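Local coordinates for SusD superfamily protein (Bacteroides fragilis NCTC 9343, PDB 3NQP) that probably binds glycans at the outer membrane surface and helps to capture them for uptake into the cell, at residues A[114-125]-A[173-184]. Numbering follows the deposited sequence.
Sequences NFYLGEVYGLRA and DLNKSMEYFGNM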
loop_
_atom_site.group_PDB
_atom_site.type_symbol
_atom_site.label_atom_id
_atom_site.label_comp_id
_atom_site.label_asym_id
_atom_site.label_seq_id
_atom_site.Cartn_x
_atom_site.Cartn_y
_atom_site.Cartn_z
ATOM N N ASN A 114 -10.888 -19.375 -17.586
ATOM C CA ASN A 114 -9.539 -19.438 -17.069
ATOM C C ASN A 114 -9.085 -18.028 -16.634
ATOM O O ASN A 114 -8.413 -17.887 -15.621
ATOM C CB ASN A 114 -8.580 -20.004 -18.110
ATOM C CG ASN A 114 -8.751 -21.477 -18.327
ATOM O OD1 ASN A 114 -9.359 -22.171 -17.510
ATOM N ND2 ASN A 114 -8.213 -21.965 -19.428
ATOM N N PHE A 115 -9.460 -16.999 -17.399
ATOM C CA PHE A 115 -9.090 -15.624 -17.020
ATOM C C PHE A 115 -9.724 -15.224 -15.704
ATOM O O PHE A 115 -9.056 -14.690 -14.819
ATOM C CB PHE A 115 -9.442 -14.603 -18.095
ATOM C CG PHE A 115 -8.781 -13.279 -17.854
ATOM C CD1 PHE A 115 -7.471 -13.089 -18.232
ATOM C CD2 PHE A 115 -9.432 -12.272 -17.179
ATOM C CE1 PHE A 115 -6.842 -11.899 -17.976
ATOM C CE2 PHE A 115 -8.779 -11.071 -16.917
ATOM C CZ PHE A 115 -7.503 -10.902 -17.331
ATOM N N TYR A 116 -11.022 -15.505 -15.583
ATOM C CA TYR A 116 -11.776 -15.235 -14.378
ATOM C C TYR A 116 -11.244 -16.040 -13.202
ATOM O O TYR A 116 -11.083 -15.501 -12.109
ATOM C CB TYR A 116 -13.267 -15.510 -14.586
ATOM C CG TYR A 116 -14.026 -14.485 -15.423
ATOM C CD1 TYR A 116 -13.445 -13.280 -15.806
ATOM C CD2 TYR A 116 -15.341 -14.729 -15.809
ATOM C CE1 TYR A 116 -14.151 -12.326 -16.547
ATOM C CE2 TYR A 116 -16.080 -13.765 -16.535
ATOM C CZ TYR A 116 -15.470 -12.580 -16.908
ATOM O OH TYR A 116 -16.171 -11.655 -17.611
ATOM N N LEU A 117 -10.935 -17.310 -13.413
ATOM C CA LEU A 117 -10.427 -18.118 -12.291
ATOM C C LEU A 117 -9.012 -17.610 -11.883
ATOM O O LEU A 117 -8.704 -17.503 -10.706
ATOM C CB LEU A 117 -10.471 -19.613 -12.603
ATOM C CG LEU A 117 -11.897 -20.176 -12.604
ATOM C CD1 LEU A 117 -11.941 -21.601 -13.121
ATOM C CD2 LEU A 117 -12.548 -20.025 -11.203
ATOM N N GLY A 118 -8.189 -17.211 -12.846
ATOM C CA GLY A 118 -6.918 -16.595 -12.533
ATOM C C GLY A 118 -7.125 -15.390 -11.638
ATOM O O GLY A 118 -6.389 -15.172 -10.670
ATOM N N GLU A 119 -8.149 -14.607 -11.933
ATOM C CA GLU A 119 -8.366 -13.368 -11.179
ATOM C C GLU A 119 -8.775 -13.743 -9.752
ATOM O O GLU A 119 -8.250 -13.174 -8.789
ATOM C CB GLU A 119 -9.426 -12.476 -11.818
ATOM C CG GLU A 119 -8.984 -11.835 -13.119
ATOM C CD GLU A 119 -9.990 -10.860 -13.690
ATOM O OE1 GLU A 119 -11.153 -11.234 -13.796
ATOM O OE2 GLU A 119 -9.617 -9.709 -14.068
ATOM N N VAL A 120 -9.680 -14.717 -9.620
ATOM C CA VAL A 120 -10.318 -14.960 -8.346
ATOM C C VAL A 120 -9.363 -15.701 -7.398
ATOM O O VAL A 120 -9.327 -15.399 -6.230
ATOM C CB VAL A 120 -11.685 -15.660 -8.508
ATOM C CG1 VAL A 120 -12.198 -16.132 -7.186
ATOM C CG2 VAL A 120 -12.687 -14.671 -9.194
ATOM N N TYR A 121 -8.548 -16.622 -7.908
ATOM C CA TYR A 121 -7.495 -17.225 -7.069
ATOM C C TYR A 121 -6.429 -16.227 -6.676
ATOM O O TYR A 121 -5.947 -16.250 -5.545
ATOM C CB TYR A 121 -6.850 -18.396 -7.771
ATOM C CG TYR A 121 -7.635 -19.686 -7.716
ATOM C CD1 TYR A 121 -7.503 -20.552 -6.617
ATOM C CD2 TYR A 121 -8.453 -20.091 -8.762
ATOM C CE1 TYR A 121 -8.165 -21.762 -6.561
ATOM C CE2 TYR A 121 -9.152 -21.315 -8.690
ATOM C CZ TYR A 121 -8.976 -22.142 -7.593
ATOM O OH TYR A 121 -9.610 -23.347 -7.509
ATOM N N GLY A 122 -6.075 -15.323 -7.592
ATOM C CA GLY A 122 -5.170 -14.240 -7.263
ATOM C C GLY A 122 -5.678 -13.365 -6.127
ATOM O O GLY A 122 -4.917 -12.952 -5.242
ATOM N N LEU A 123 -6.949 -13.010 -6.189
ATOM C CA LEU A 123 -7.553 -12.141 -5.201
ATOM C C LEU A 123 -7.741 -12.839 -3.877
ATOM O O LEU A 123 -7.668 -12.195 -2.817
ATOM C CB LEU A 123 -8.895 -11.609 -5.710
ATOM C CG LEU A 123 -8.812 -10.553 -6.811
ATOM C CD1 LEU A 123 -10.253 -10.170 -7.295
ATOM C CD2 LEU A 123 -8.033 -9.295 -6.410
ATOM N N ARG A 124 -7.924 -14.157 -3.896
ATOM C CA ARG A 124 -8.044 -14.860 -2.625
ATOM C C ARG A 124 -6.671 -14.872 -1.920
ATOM O O ARG A 124 -6.606 -14.666 -0.701
ATOM C CB ARG A 124 -8.571 -16.272 -2.757
ATOM C CG ARG A 124 -8.947 -16.869 -1.415
ATOM C CD ARG A 124 -9.823 -18.118 -1.625
ATOM N NE ARG A 124 -9.052 -19.213 -2.215
ATOM C CZ ARG A 124 -9.554 -20.416 -2.491
ATOM N NH1 ARG A 124 -10.839 -20.677 -2.261
ATOM N NH2 ARG A 124 -8.774 -21.365 -2.974
ATOM N N ALA A 125 -5.594 -15.044 -2.685
ATOM C CA ALA A 125 -4.247 -14.856 -2.166
ATOM C C ALA A 125 -4.051 -13.435 -1.602
ATOM O O ALA A 125 -3.424 -13.240 -0.570
ATOM C CB ALA A 125 -3.199 -15.102 -3.277
ATOM N N ASP A 173 -2.796 -20.829 -3.883
ATOM C CA ASP A 173 -3.653 -19.928 -4.675
ATOM C C ASP A 173 -2.911 -19.112 -5.697
ATOM O O ASP A 173 -3.418 -18.890 -6.789
ATOM C CB ASP A 173 -4.528 -19.020 -3.781
ATOM C CG ASP A 173 -5.685 -19.783 -3.129
ATOM O OD1 ASP A 173 -6.000 -20.901 -3.612
ATOM O OD2 ASP A 173 -6.270 -19.269 -2.146
ATOM N N LEU A 174 -1.702 -18.672 -5.365
ATOM C CA LEU A 174 -0.940 -17.906 -6.341
ATOM C C LEU A 174 -0.554 -18.815 -7.523
ATOM O O LEU A 174 -0.635 -18.411 -8.685
ATOM C CB LEU A 174 0.304 -17.322 -5.711
ATOM C CG LEU A 174 0.040 -16.167 -4.722
ATOM C CD1 LEU A 174 1.297 -15.851 -3.859
ATOM C CD2 LEU A 174 -0.449 -14.917 -5.451
ATOM N N ASN A 175 -0.115 -20.026 -7.224
ATOM C CA ASN A 175 0.230 -20.981 -8.292
ATOM C C ASN A 175 -0.968 -21.335 -9.162
ATOM O O ASN A 175 -0.823 -21.449 -10.349
ATOM C CB ASN A 175 0.853 -22.274 -7.737
ATOM C CG ASN A 175 2.296 -22.083 -7.250
ATOM O OD1 ASN A 175 2.999 -21.129 -7.618
ATOM N ND2 ASN A 175 2.747 -23.024 -6.433
ATOM N N LYS A 176 -2.134 -21.534 -8.561
ATOM C CA LYS A 176 -3.338 -21.834 -9.330
ATOM C C LYS A 176 -3.700 -20.622 -10.214
ATOM O O LYS A 176 -4.066 -20.795 -11.357
ATOM C CB LYS A 176 -4.479 -22.192 -8.409
ATOM C CG LYS A 176 -5.511 -23.123 -9.011
ATOM C CD LYS A 176 -5.034 -24.535 -9.237
ATOM C CE LYS A 176 -6.233 -25.481 -9.520
ATOM N NZ LYS A 176 -6.003 -26.394 -10.668
ATOM N N SER A 177 -3.580 -19.408 -9.664
ATOM C CA SER A 177 -3.784 -18.161 -10.437
ATOM C C SER A 177 -2.910 -18.189 -11.683
ATOM O O SER A 177 -3.425 -17.982 -12.767
ATOM C CB SER A 177 -3.568 -16.885 -9.607
ATOM O OG SER A 177 -3.758 -15.656 -10.390
HETATM N N MSE A 178 -1.623 -18.464 -11.542
HETATM C CA MSE A 178 -0.723 -18.500 -12.720
HETATM C C MSE A 178 -1.142 -19.652 -13.663
HETATM O O MSE A 178 -1.055 -19.549 -14.901
HETATM C CB MSE A 178 0.748 -18.639 -12.313
HETATM C CG MSE A 178 1.292 -17.604 -11.391
HETATM SE SE MSE A 178 1.325 -15.901 -12.407
HETATM C CE MSE A 178 2.601 -16.443 -13.730
ATOM N N GLU A 179 -1.585 -20.772 -13.092
ATOM C CA GLU A 179 -1.915 -21.892 -13.939
ATOM C C GLU A 179 -3.087 -21.547 -14.834
ATOM O O GLU A 179 -3.086 -21.847 -16.019
ATOM C CB GLU A 179 -2.222 -23.122 -13.081
ATOM C CG GLU A 179 -2.461 -24.389 -13.829
ATOM C CD GLU A 179 -2.840 -25.523 -12.864
ATOM O OE1 GLU A 179 -2.302 -25.549 -11.727
ATOM O OE2 GLU A 179 -3.703 -26.344 -13.229
ATOM N N TYR A 180 -4.081 -20.878 -14.272
ATOM C CA TYR A 180 -5.240 -20.474 -15.051
ATOM C C TYR A 180 -4.925 -19.360 -16.052
ATOM O O TYR A 180 -5.395 -19.413 -17.167
ATOM C CB TYR A 180 -6.412 -20.060 -14.135
ATOM C CG TYR A 180 -7.217 -21.196 -13.595
ATOM C CD1 TYR A 180 -8.023 -21.963 -14.425
ATOM C CD2 TYR A 180 -7.206 -21.488 -12.238
ATOM C CE1 TYR A 180 -8.780 -22.992 -13.944
ATOM C CE2 TYR A 180 -7.970 -22.526 -11.737
ATOM C CZ TYR A 180 -8.752 -23.279 -12.579
ATOM O OH TYR A 180 -9.496 -24.310 -12.038
ATOM N N PHE A 181 -4.162 -18.352 -15.659
ATOM C CA PHE A 181 -3.823 -17.259 -16.580
ATOM C C PHE A 181 -2.999 -17.773 -17.797
ATOM O O PHE A 181 -3.082 -17.223 -18.909
ATOM C CB PHE A 181 -3.031 -16.182 -15.843
ATOM C CG PHE A 181 -3.879 -15.171 -15.060
ATOM C CD1 PHE A 181 -4.924 -14.507 -15.655
ATOM C CD2 PHE A 181 -3.535 -14.810 -13.764
ATOM C CE1 PHE A 181 -5.650 -13.552 -14.956
ATOM C CE2 PHE A 181 -4.271 -13.900 -13.061
ATOM C CZ PHE A 181 -5.351 -13.271 -13.669
ATOM N N GLY A 182 -2.180 -18.803 -17.567
ATOM C CA GLY A 182 -1.326 -19.404 -18.595
ATOM C C GLY A 182 -0.484 -18.359 -19.278
ATOM O O GLY A 182 0.269 -17.641 -18.616
ATOM N N ASN A 183 -0.634 -18.280 -20.602
ATOM C CA ASN A 183 0.066 -17.292 -21.449
ATOM C C ASN A 183 -0.732 -16.009 -21.717
ATOM O O ASN A 183 -0.310 -15.195 -22.496
ATOM C CB ASN A 183 0.455 -17.928 -22.790
ATOM C CG ASN A 183 1.649 -18.875 -22.678
ATOM O OD1 ASN A 183 2.717 -18.515 -22.150
ATOM N ND2 ASN A 183 1.500 -20.072 -23.234
HETATM N N MSE A 184 -1.853 -15.800 -21.042
HETATM C CA MSE A 184 -2.674 -14.603 -21.263
HETATM C C MSE A 184 -2.052 -13.449 -20.449
HETATM O O MSE A 184 -2.382 -13.236 -19.289
HETATM C CB MSE A 184 -4.163 -14.855 -20.859
HETATM C CG MSE A 184 -4.938 -15.965 -21.696
HETATM SE SE MSE A 184 -6.811 -16.514 -21.109
HETATM C CE MSE A 184 -6.325 -16.822 -19.205
HETATM O O HOH W 1 -10.867 -24.044 -9.798
HETATM O O HOH W 2 -5.001 -17.622 -0.228
#
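Phe181 lays its ring flat against the backbone of Gly118, whose CA stands 3.8 Å from the ring centroid and almost on the ring normal. With no side chain on Gly118, the two antiparallel helices come within 7.5 Å of each other, axis to axis. The CD1-CE1 edge of the same ring meets the face of Phe115 in a T-shaped pair: Phe181 CE1 sits over the Phe115 face near its rim, the planes 70° apart. Phe115 CG lies anti to the backbone N (chi1 -166°), which swings its ring to this side, and the methyl CE of selenomethionine Met184 touches the backbone N and CA of Phe115.

Two tyrosines interlock beside this centre as knobs into holes. Tyr180 sits among Asn114, Leu117, Gly118 and Tyr121, with Leu117 CB over the middle of its ring; Tyr121 fits among Asp173, Lys176, Ser177 and Tyr180, and Lys176 CG covers its face, 3.8 Å from the centroid. The two tyrosine rings lie 20° from parallel and scarcely overlap, meeting at their CE2 atoms, and one water joins both hydroxyls.

One polar bond lies at the closest approach: Ser177 OG donates to Gly118 O at 2.7 Å, on the opposite face of that carbonyl from Gly122 N, and is itself hydrogen-bonded to Thr203. Toward the end of the contact, Arg124 grips Asp173 side-on: NE reaches OD2 (2.8 Å) from above the carboxylate plane, while NH2 makes a nearly straight bond to OD1 (2.9 Å). Gln169 and a water also bind OD2, and Asn96 takes Arg124 NH1, so the buried ion pair is fixed from both ends.

The contact joins helices 110-135 and 163-181 of the TPR-like helical part of the SusD fold; helices 21-37 and 89-102 pack against the former, helix 200-216 against the latter.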